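Local structure of GGDEF family protein (Vibrio cholerae, 5GZS) at residues A[142-147]-A[152-157]; A[146-151]-A[205-210]; A[17-22]-A[197-202]. The protein is probably a cyclic di-GMP-forming diguanylate cyclase whose periplasmic portion, built of modules of the solute-binding protein family, binds arginine. All blocks are in the same frame, centred on the assembly; numbering follows the deposited sequence.

Interaction 1 (A[142-147]-A[152-157]); sequences NQLKPM and LDVQLL. With ARG (arginine), chain B.
Leu144 and Val154 make one of two apolar contacts that fasten helix 144-149 to strand 153-156. Leu144 reaches over with a single methyl: CD1 comes to 3.5 Å from Val154 CG1 and 4.1 Å from Val154 CG2, so that it sits against both branches of the valine, and the two side chains cross at about a right angle. The leucine's first torsion sets this up, with CG opposite the backbone N (chi1 -170°). One turn further along the helix, Met147, modelled as selenomethionine, meets Leu152 through CG. That atom lies 3.8 Å from Leu152 CD2, and the chain then bends so that SE stays within 4.1 Å of the same methyl. Leu129 of helix 121-129 touches both of these residues, and Tyr82 of strand 79-83 reaches Met147 and Val154, which leaves the whole interface buried.

Hydrogen bonding across the contact is slight. Leu152 N points at Met147 O over 3.4 Å, a weak bond at the turn that leads from helix to strand. Within the strand, Asp153 turns away from the helix and its OD1 takes the N-H of Val154 at 2.8 Å, on the anti side and 34° out of the carboxylate plane.

The ligand is met just ahead of the helix. Asn142 OD1 stands 3.6 Å from NH1 of the bound arginine, a near approach and not a hydrogen bond, while Asn142 ND2 is held by Glu11 O. Strands 137-140 and 153-156 flank strand 79-83, both antiparallel to it, and are joined through helix 144-149: a beta-alpha-beta crossover, with a residue of the arginine pocket in the connection where the first strand gives way to the helix.

Interaction 2 (A[146-151]-A[205-210]); sequences PMLLKG and DIRKQA
The guanidinium of Arg207 is the one flat group among the residues that touch here, and neither its faces nor its edges meet Leu148. Its CZ stands 7.2 Å from Leu148 CD2, NH1 is hydrogen-bonded to Gln203 OE1 one turn back, and Val154 of strand 153-156 and Tyr80 of strand 79-83 lie against the arginine side chain. What Arg207 offers Leu148 is aliphatic: CG, 3.8 Å from Leu148 CD2.

This is helix-on-helix packing, in which the end of helix 144-149 leans on the long helix 189-218. Leu148, one residue before the end of its helix, carries the contact almost alone: its CB points toward the other helix and its CD2 settles among Ile206, Arg207 and Ala210. Ile206 and Ala210 lie a turn apart on the same flank of helix 189-218. Ala210, having just a methyl, lets the backbones come close, with the CA atoms of Leu148 and Ala210 6.6 Å apart.

The first torsion of Ile206 (chi1 -71°) places its CG2 branch opposite the backbone N. That methyl meets Leu148 CD2 at 3.5 Å, while Ala210 CB approaches the same CD2 at 3.8 Å and Leu148 CG at 4.2 Å.

Interaction 3 (A[17-22]-A[197-202]); sequences TRVLFD and ESIQKY
Arg18 and Tyr202 meet where helix 15-28 runs nearly antiparallel to helix 189-218, the short axes being inclined at 155° and 11.1 Å apart. The arginine chain bends at chi2 and chi3 and brings NH2 to 3.9 Å from Tyr202 OH. The hydroxyl lies at the guanidinium edge, in its plane, yet this is not a hydrogen bond, and the two planes stand 73° apart. Asp13 ties the pair together instead, its OD1 in a salt bridge with Arg18 NH1 and its OD2 hydrogen-bonded to Tyr202 OH.

Val19, the next residue, points toward the other helix and uses both methyls. CG1 comes to 3.9 Å from Ser198 OG, a hydroxyl already engaged by Leu194 O of the preceding turn. CG2 meets Ile199 CD1 at 4.1 Å, the two side chains sliding past each other in opposite directions; Ile199 also touches Val15 and Val16.

With this axis separation, the helices meet through the outer parts of their side chains, near the surface. Here helix 189-218 returns to pack on the first helix of the chain, 15-28, which follows pocket residue Glu11. Both segments lie in a part of the chain that belongs to the solute-binding protein family 3, and the pairing is consistent with that fold.

Interactions 1 and 2 have centres about 7 Å apart and both use helix 144-149, one against strand 153-156 and the other against helix 189-218, two partners that also touch each other. They share one apolar patch, where Leu148 CD1 lies 3.6 Å from Val154 CG1 and Leu144 CG lies 4.0 Å from Ile206 CG2. Interaction 3 uses an earlier part of helix 189-218, its centre about 16 Å from interaction 1 and 17 Å from interaction 2. A probable hydrogen bond of 2.6 Å between Lys145 NZ and Tyr202 OH joins it to interaction 1. Asn142 places interaction 1 at the arginine pocket, whereas the Arg18 side chain of interaction 3 stays about 11 Å away.

Interaction 1 (A[142-147]-A[152-157])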
loop_
_atom_site.group_PDB
_atom_site.type_symbol
_atom_site.label_atom_id
_atom_site.label_comp_id
_atom_site.label_asym_id
_atom_site.label_seq_id
_atom_site.Cartn_x
_atom_site.Cartn_y
_atom_site.Cartn_z
ATOM N N ASN A 142 29.382 5.058 -5.287
ATOM C CA ASN A 142 30.483 5.622 -6.090
ATOM C C ASN A 142 30.267 7.069 -6.522
ATOM O O ASN A 142 31.211 7.861 -6.634
ATOM C CB ASN A 142 30.699 4.770 -7.328
ATOM C CG ASN A 142 30.941 3.314 -6.987
ATOM O OD1 ASN A 142 30.051 2.626 -6.477
ATOM N ND2 ASN A 142 32.147 2.839 -7.261
ATOM N N GLN A 143 29.014 7.417 -6.760
ATOM C CA GLN A 143 28.696 8.743 -7.250
ATOM C C GLN A 143 28.392 9.742 -6.140
ATOM O O GLN A 143 28.338 10.942 -6.394
ATOM C CB GLN A 143 27.513 8.672 -8.205
ATOM C CG GLN A 143 27.685 7.689 -9.349
ATOM C CD GLN A 143 28.883 8.005 -10.232
ATOM O OE1 GLN A 143 29.297 9.162 -10.343
ATOM N NE2 GLN A 143 29.429 6.975 -10.895
ATOM N N LEU A 144 28.225 9.261 -4.912
ATOM C CA LEU A 144 27.709 10.101 -3.839
ATOM C C LEU A 144 28.539 11.362 -3.586
ATOM O O LEU A 144 28.024 12.493 -3.674
ATOM C CB LEU A 144 27.597 9.299 -2.541
ATOM C CG LEU A 144 26.826 10.051 -1.451
ATOM C CD1 LEU A 144 25.436 10.394 -1.958
ATOM C CD2 LEU A 144 26.727 9.232 -0.176
ATOM N N LYS A 145 29.815 11.169 -3.257
ATOM C CA LYS A 145 30.683 12.292 -2.922
ATOM C C LYS A 145 30.813 13.273 -4.121
ATOM O O LYS A 145 30.542 14.459 -3.961
ATOM C CB LYS A 145 32.042 11.776 -2.424
ATOM C CG LYS A 145 33.039 12.848 -1.984
ATOM C CD LYS A 145 34.343 12.220 -1.482
ATOM C CE LYS A 145 34.324 12.185 0.028
ATOM N NZ LYS A 145 35.208 11.168 0.676
ATOM N N PRO A 146 31.165 12.790 -5.329
ATOM C CA PRO A 146 31.252 13.796 -6.400
ATOM C C PRO A 146 29.910 14.434 -6.738
ATOM O O PRO A 146 29.868 15.624 -7.053
ATOM C CB PRO A 146 31.792 13.004 -7.597
ATOM C CG PRO A 146 31.473 11.560 -7.283
ATOM C CD PRO A 146 31.557 11.443 -5.792
HETATM N N MSE A 147 28.827 13.669 -6.653
HETATM C CA MSE A 147 27.511 14.205 -7.000
HETATM C C MSE A 147 27.039 15.273 -6.005
HETATM O O MSE A 147 26.584 16.328 -6.413
HETATM C CB MSE A 147 26.479 13.077 -7.097
HETATM C CG MSE A 147 25.363 13.306 -8.084
HETATM SE SE MSE A 147 25.991 13.487 -9.905
HETATM C CE MSE A 147 25.274 11.851 -10.706
ATOM N N LEU A 152 23.917 18.277 -5.729
ATOM C CA LEU A 152 22.791 17.362 -5.867
ATOM C C LEU A 152 22.341 16.789 -4.530
ATOM O O LEU A 152 23.110 16.742 -3.568
ATOM C CB LEU A 152 23.125 16.229 -6.835
ATOM C CG LEU A 152 22.870 16.709 -8.259
ATOM C CD1 LEU A 152 24.032 17.504 -8.776
ATOM C CD2 LEU A 152 22.553 15.570 -9.161
ATOM N N ASP A 153 21.079 16.373 -4.467
ATOM C CA ASP A 153 20.568 15.701 -3.276
ATOM C C ASP A 153 20.357 14.222 -3.573
ATOM O O ASP A 153 20.315 13.809 -4.732
ATOM C CB ASP A 153 19.263 16.336 -2.800
ATOM C CG ASP A 153 19.025 16.170 -1.285
ATOM O OD1 ASP A 153 19.743 15.400 -0.606
ATOM O OD2 ASP A 153 18.085 16.820 -0.771
ATOM N N VAL A 154 20.236 13.422 -2.523
ATOM C CA VAL A 154 19.980 12.004 -2.702
ATOM C C VAL A 154 18.767 11.562 -1.918
ATOM O O VAL A 154 18.370 12.203 -0.940
ATOM C CB VAL A 154 21.196 11.136 -2.284
ATOM C CG1 VAL A 154 22.280 11.361 -3.211
ATOM C CG2 VAL A 154 21.658 11.477 -0.922
ATOM N N GLN A 155 18.163 10.484 -2.402
ATOM C CA GLN A 155 17.246 9.668 -1.627
ATOM C C GLN A 155 17.822 8.227 -1.654
ATOM O O GLN A 155 17.994 7.635 -2.734
ATOM C CB GLN A 155 15.833 9.754 -2.203
ATOM C CG GLN A 155 14.825 8.736 -1.663
ATOM C CD GLN A 155 13.657 8.487 -2.647
ATOM O OE1 GLN A 155 13.542 9.152 -3.682
ATOM N NE2 GLN A 155 12.811 7.511 -2.333
ATOM N N LEU A 156 18.176 7.694 -0.481
ATOM C CA LEU A 156 18.643 6.312 -0.367
ATOM C C LEU A 156 17.542 5.382 -0.804
ATOM O O LEU A 156 16.451 5.410 -0.243
ATOM C CB LEU A 156 19.065 5.972 1.058
ATOM C CG LEU A 156 19.737 4.599 1.202
ATOM C CD1 LEU A 156 20.917 4.529 0.251
ATOM C CD2 LEU A 156 20.191 4.301 2.644
ATOM N N LEU A 157 17.815 4.571 -1.816
ATOM C CA LEU A 157 16.784 3.717 -2.361
ATOM C C LEU A 157 16.740 2.349 -1.702
ATOM O O LEU A 157 15.841 1.589 -1.993
ATOM C CB LEU A 157 16.969 3.551 -3.880
ATOM C CG LEU A 157 16.827 4.833 -4.726
ATOM C CD1 LEU A 157 16.685 4.488 -6.176
ATOM C CD2 LEU A 157 15.648 5.720 -4.275
HETATM N N ARG B . 25.536 -3.702 -8.304
HETATM C CA ARG B . 24.850 -3.250 -9.505
HETATM C C ARG B . 25.291 -4.061 -10.718
HETATM O O ARG B . 24.575 -4.172 -11.711
HETATM C CB ARG B . 25.108 -1.772 -9.737
HETATM C CG ARG B . 26.559 -1.430 -10.011
HETATM C CD ARG B . 26.728 0.068 -9.883
HETATM N NE ARG B . 28.065 0.501 -10.226
HETATM C CZ ARG B . 29.122 0.332 -9.444
HETATM N NH1 ARG B . 29.000 -0.279 -8.269
HETATM N NH2 ARG B . 30.305 0.762 -9.850
HETATM O OXT ARG B . 26.379 -4.625 -10.732
#

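Interaction 2 (A[146-151]-A[205-210])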
loop_
_atom_site.group_PDB
_atom_site.type_symbol
_atom_site.label_atom_id
_atom_site.label_comp_id
_atom_site.label_asym_id
_atom_site.label_seq_id
_atom_site.Cartn_x
_atom_site.Cartn_y
_atom_site.Cartn_z
ATOM N N PRO A 146 31.165 12.790 -5.329
ATOM C CA PRO A 146 31.252 13.796 -6.400
ATOM C C PRO A 146 29.910 14.434 -6.738
ATOM O O PRO A 146 29.868 15.624 -7.053
ATOM C CB PRO A 146 31.792 13.004 -7.597
ATOM C CG PRO A 146 31.473 11.560 -7.283
ATOM C CD PRO A 146 31.557 11.443 -5.792
HETATM N N MSE A 147 28.827 13.669 -6.653
HETATM C CA MSE A 147 27.511 14.205 -7.000
HETATM C C MSE A 147 27.039 15.273 -6.005
HETATM O O MSE A 147 26.584 16.328 -6.413
HETATM C CB MSE A 147 26.479 13.077 -7.097
HETATM C CG MSE A 147 25.363 13.306 -8.084
HETATM SE SE MSE A 147 25.991 13.487 -9.905
HETATM C CE MSE A 147 25.274 11.851 -10.706
ATOM N N LEU A 148 27.155 15.018 -4.707
ATOM C CA LEU A 148 26.707 16.002 -3.719
ATOM C C LEU A 148 27.577 17.251 -3.726
ATOM O O LEU A 148 27.147 18.300 -3.254
ATOM C CB LEU A 148 26.686 15.398 -2.315
ATOM C CG LEU A 148 25.349 14.820 -1.855
ATOM C CD1 LEU A 148 24.925 13.704 -2.775
ATOM C CD2 LEU A 148 25.467 14.316 -0.455
ATOM N N LEU A 149 28.808 17.126 -4.222
ATOM C CA LEU A 149 29.663 18.288 -4.465
ATOM C C LEU A 149 29.002 19.243 -5.463
ATOM O O LEU A 149 28.964 20.457 -5.252
ATOM C CB LEU A 149 31.050 17.864 -4.988
ATOM C CG LEU A 149 32.046 17.359 -3.920
ATOM C CD1 LEU A 149 33.382 16.929 -4.515
ATOM C CD2 LEU A 149 32.262 18.407 -2.811
ATOM N N LYS A 150 28.477 18.675 -6.544
ATOM C CA LYS A 150 27.831 19.436 -7.611
ATOM C C LYS A 150 26.452 19.952 -7.214
ATOM O O LYS A 150 25.653 20.315 -8.069
ATOM C CB LYS A 150 27.715 18.576 -8.856
ATOM C CG LYS A 150 29.062 18.265 -9.492
ATOM C CD LYS A 150 29.653 19.519 -10.135
ATOM C CE LYS A 150 31.002 19.247 -10.776
ATOM N NZ LYS A 150 31.644 20.520 -11.198
ATOM N N GLY A 151 26.185 19.969 -5.909
ATOM C CA GLY A 151 24.934 20.473 -5.373
ATOM C C GLY A 151 23.715 19.581 -5.543
ATOM O O GLY A 151 22.591 20.076 -5.490
ATOM N N ASP A 205 27.934 10.693 6.669
ATOM C CA ASP A 205 28.743 11.897 6.864
ATOM C C ASP A 205 28.745 12.839 5.654
ATOM O O ASP A 205 28.600 14.060 5.813
ATOM C CB ASP A 205 30.166 11.507 7.208
ATOM C CG ASP A 205 30.340 11.171 8.671
ATOM O OD1 ASP A 205 29.344 11.179 9.416
ATOM O OD2 ASP A 205 31.484 10.892 9.082
ATOM N N ILE A 206 28.899 12.288 4.455
ATOM C CA ILE A 206 28.803 13.075 3.222
ATOM C C ILE A 206 27.456 13.746 3.103
ATOM O O ILE A 206 27.363 14.930 2.727
ATOM C CB ILE A 206 29.006 12.210 1.960
ATOM C CG1 ILE A 206 30.454 11.765 1.840
ATOM C CG2 ILE A 206 28.545 12.953 0.663
ATOM C CD1 ILE A 206 30.671 10.864 0.642
ATOM N N ARG A 207 26.404 12.987 3.399
ATOM C CA ARG A 207 25.048 13.558 3.341
ATOM C C ARG A 207 24.786 14.599 4.443
ATOM O O ARG A 207 24.159 15.601 4.174
ATOM C CB ARG A 207 24.019 12.450 3.371
ATOM C CG ARG A 207 24.014 11.752 2.020
ATOM C CD ARG A 207 23.443 10.355 2.134
ATOM N NE ARG A 207 21.998 10.387 2.278
ATOM C CZ ARG A 207 21.310 9.503 2.976
ATOM N NH1 ARG A 207 21.931 8.506 3.582
ATOM N NH2 ARG A 207 19.997 9.607 3.041
ATOM N N LYS A 208 25.330 14.407 5.638
ATOM C CA LYS A 208 25.222 15.433 6.665
ATOM C C LYS A 208 25.907 16.738 6.253
ATOM O O LYS A 208 25.401 17.833 6.479
ATOM C CB LYS A 208 25.833 14.943 7.970
ATOM C CG LYS A 208 24.933 14.004 8.742
ATOM C CD LYS A 208 25.713 13.360 9.870
ATOM C CE LYS A 208 24.808 12.599 10.837
ATOM N NZ LYS A 208 25.706 11.891 11.779
ATOM N N GLN A 209 27.103 16.596 5.689
ATOM C CA GLN A 209 27.919 17.741 5.310
ATOM C C GLN A 209 27.201 18.589 4.276
ATOM O O GLN A 209 27.198 19.818 4.355
ATOM C CB GLN A 209 29.271 17.279 4.765
ATOM C CG GLN A 209 30.191 18.414 4.342
ATOM C CD GLN A 209 30.747 18.222 2.945
ATOM O OE1 GLN A 209 30.088 17.656 2.074
ATOM N NE2 GLN A 209 31.969 18.694 2.724
ATOM N N ALA A 210 26.588 17.924 3.304
ATOM C CA ALA A 210 25.833 18.627 2.255
ATOM C C ALA A 210 24.680 19.368 2.929
ATOM O O ALA A 210 24.498 20.559 2.712
ATOM C CB ALA A 210 25.325 17.678 1.203
#

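Interaction 3 (A[17-22]-A[197-202])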
loop_
_atom_site.group_PDB
_atom_site.type_symbol
_atom_site.label_atom_id
_atom_site.label_comp_id
_atom_site.label_asym_id
_atom_site.label_seq_id
_atom_site.Cartn_x
_atom_site.Cartn_y
_atom_site.Cartn_z
ATOM N N THR A 17 35.196 -0.722 -2.240
ATOM C CA THR A 17 36.226 -1.543 -2.866
ATOM C C THR A 17 37.554 -1.320 -2.159
ATOM O O THR A 17 38.322 -2.256 -1.919
ATOM C CB THR A 17 36.366 -1.234 -4.377
ATOM O OG1 THR A 17 35.126 -1.511 -5.040
ATOM C CG2 THR A 17 37.457 -2.086 -5.012
ATOM N N ARG A 18 37.805 -0.063 -1.817
ATOM C CA ARG A 18 38.950 0.321 -1.008
ATOM C C ARG A 18 38.911 -0.313 0.376
ATOM O O ARG A 18 39.891 -0.960 0.785
ATOM C CB ARG A 18 39.010 1.829 -0.882
ATOM C CG ARG A 18 39.667 2.466 -2.044
ATOM C CD ARG A 18 38.996 3.729 -2.421
ATOM N NE ARG A 18 38.645 4.583 -1.294
ATOM C CZ ARG A 18 37.707 5.521 -1.402
ATOM N NH1 ARG A 18 37.061 5.647 -2.564
ATOM N NH2 ARG A 18 37.389 6.299 -0.369
ATOM N N VAL A 19 37.792 -0.158 1.090
ATOM C CA VAL A 19 37.713 -0.679 2.465
ATOM C C VAL A 19 37.850 -2.194 2.469
ATOM O O VAL A 19 38.612 -2.754 3.239
ATOM C CB VAL A 19 36.394 -0.271 3.168
ATOM C CG1 VAL A 19 36.174 -1.090 4.413
ATOM C CG2 VAL A 19 36.386 1.235 3.466
ATOM N N LEU A 20 37.136 -2.852 1.573
ATOM C CA LEU A 20 37.156 -4.292 1.522
ATOM C C LEU A 20 38.539 -4.818 1.102
ATOM O O LEU A 20 39.088 -5.708 1.757
ATOM C CB LEU A 20 36.066 -4.786 0.578
ATOM C CG LEU A 20 35.847 -6.293 0.368
ATOM C CD1 LEU A 20 35.614 -7.040 1.691
ATOM C CD2 LEU A 20 34.699 -6.575 -0.660
ATOM N N PHE A 21 39.120 -4.265 0.035
ATOM C CA PHE A 21 40.364 -4.847 -0.480
ATOM C C PHE A 21 41.626 -4.430 0.270
ATOM O O PHE A 21 42.564 -5.200 0.312
ATOM C CB PHE A 21 40.525 -4.560 -1.961
ATOM C CG PHE A 21 39.900 -5.613 -2.817
ATOM C CD1 PHE A 21 38.531 -5.616 -3.033
ATOM C CD2 PHE A 21 40.675 -6.638 -3.358
ATOM C CE1 PHE A 21 37.949 -6.609 -3.783
ATOM C CE2 PHE A 21 40.104 -7.628 -4.128
ATOM C CZ PHE A 21 38.741 -7.626 -4.336
ATOM N N ASP A 22 41.640 -3.239 0.868
ATOM C CA ASP A 22 42.625 -2.919 1.885
ATOM C C ASP A 22 42.536 -3.967 2.994
ATOM O O ASP A 22 43.551 -4.450 3.482
ATOM C CB ASP A 22 42.395 -1.537 2.508
ATOM C CG ASP A 22 42.567 -0.385 1.529
ATOM O OD1 ASP A 22 43.058 -0.616 0.388
ATOM O OD2 ASP A 22 42.214 0.769 1.931
ATOM N N GLU A 197 29.316 -0.838 9.436
ATOM C CA GLU A 197 29.393 0.412 10.136
ATOM C C GLU A 197 30.226 1.430 9.392
ATOM O O GLU A 197 29.840 2.605 9.340
ATOM C CB GLU A 197 29.945 0.207 11.530
ATOM C CG GLU A 197 29.269 -0.869 12.301
ATOM C CD GLU A 197 29.975 -1.145 13.583
ATOM O OE1 GLU A 197 30.906 -0.377 13.897
ATOM O OE2 GLU A 197 29.621 -2.130 14.255
ATOM N N SER A 198 31.346 1.036 8.800
ATOM C CA SER A 198 32.220 2.107 8.296
ATOM C C SER A 198 31.614 2.737 7.059
ATOM O O SER A 198 31.669 3.937 6.906
ATOM C CB SER A 198 33.663 1.615 8.034
ATOM O OG SER A 198 33.774 0.744 6.925
ATOM N N ILE A 199 30.986 1.928 6.207
ATOM C CA ILE A 199 30.350 2.454 5.016
ATOM C C ILE A 199 29.145 3.325 5.358
ATOM O O ILE A 199 28.937 4.382 4.750
ATOM C CB ILE A 199 29.887 1.336 4.073
ATOM C CG1 ILE A 199 31.055 0.447 3.704
ATOM C CG2 ILE A 199 29.266 1.931 2.828
ATOM C CD1 ILE A 199 32.300 1.223 3.297
ATOM N N GLN A 200 28.345 2.870 6.321
ATOM C CA GLN A 200 27.188 3.664 6.767
ATOM C C GLN A 200 27.650 5.022 7.293
ATOM O O GLN A 200 27.128 6.066 6.911
ATOM C CB GLN A 200 26.417 2.914 7.840
ATOM C CG GLN A 200 25.439 3.743 8.594
ATOM C CD GLN A 200 24.034 3.513 8.134
ATOM O OE1 GLN A 200 23.688 3.762 6.976
ATOM N NE2 GLN A 200 23.208 2.987 9.038
ATOM N N LYS A 201 28.673 4.985 8.136
ATOM C CA LYS A 201 29.280 6.169 8.705
ATOM C C LYS A 201 29.802 7.052 7.588
ATOM O O LYS A 201 29.678 8.281 7.630
ATOM C CB LYS A 201 30.414 5.758 9.678
ATOM C CG LYS A 201 31.240 6.904 10.285
ATOM C CD LYS A 201 30.332 7.973 10.907
ATOM C CE LYS A 201 31.086 8.938 11.825
ATOM N NZ LYS A 201 30.742 10.388 11.627
ATOM N N TYR A 202 30.375 6.409 6.571
ATOM C CA TYR A 202 31.041 7.140 5.521
ATOM C C TYR A 202 30.027 7.914 4.739
ATOM O O TYR A 202 30.201 9.100 4.554
ATOM C CB TYR A 202 31.832 6.205 4.622
ATOM C CG TYR A 202 32.528 6.891 3.466
ATOM C CD1 TYR A 202 31.857 7.145 2.272
ATOM C CD2 TYR A 202 33.863 7.264 3.557
ATOM C CE1 TYR A 202 32.492 7.761 1.208
ATOM C CE2 TYR A 202 34.508 7.890 2.491
ATOM C CZ TYR A 202 33.818 8.124 1.324
ATOM O OH TYR A 202 34.456 8.721 0.275
#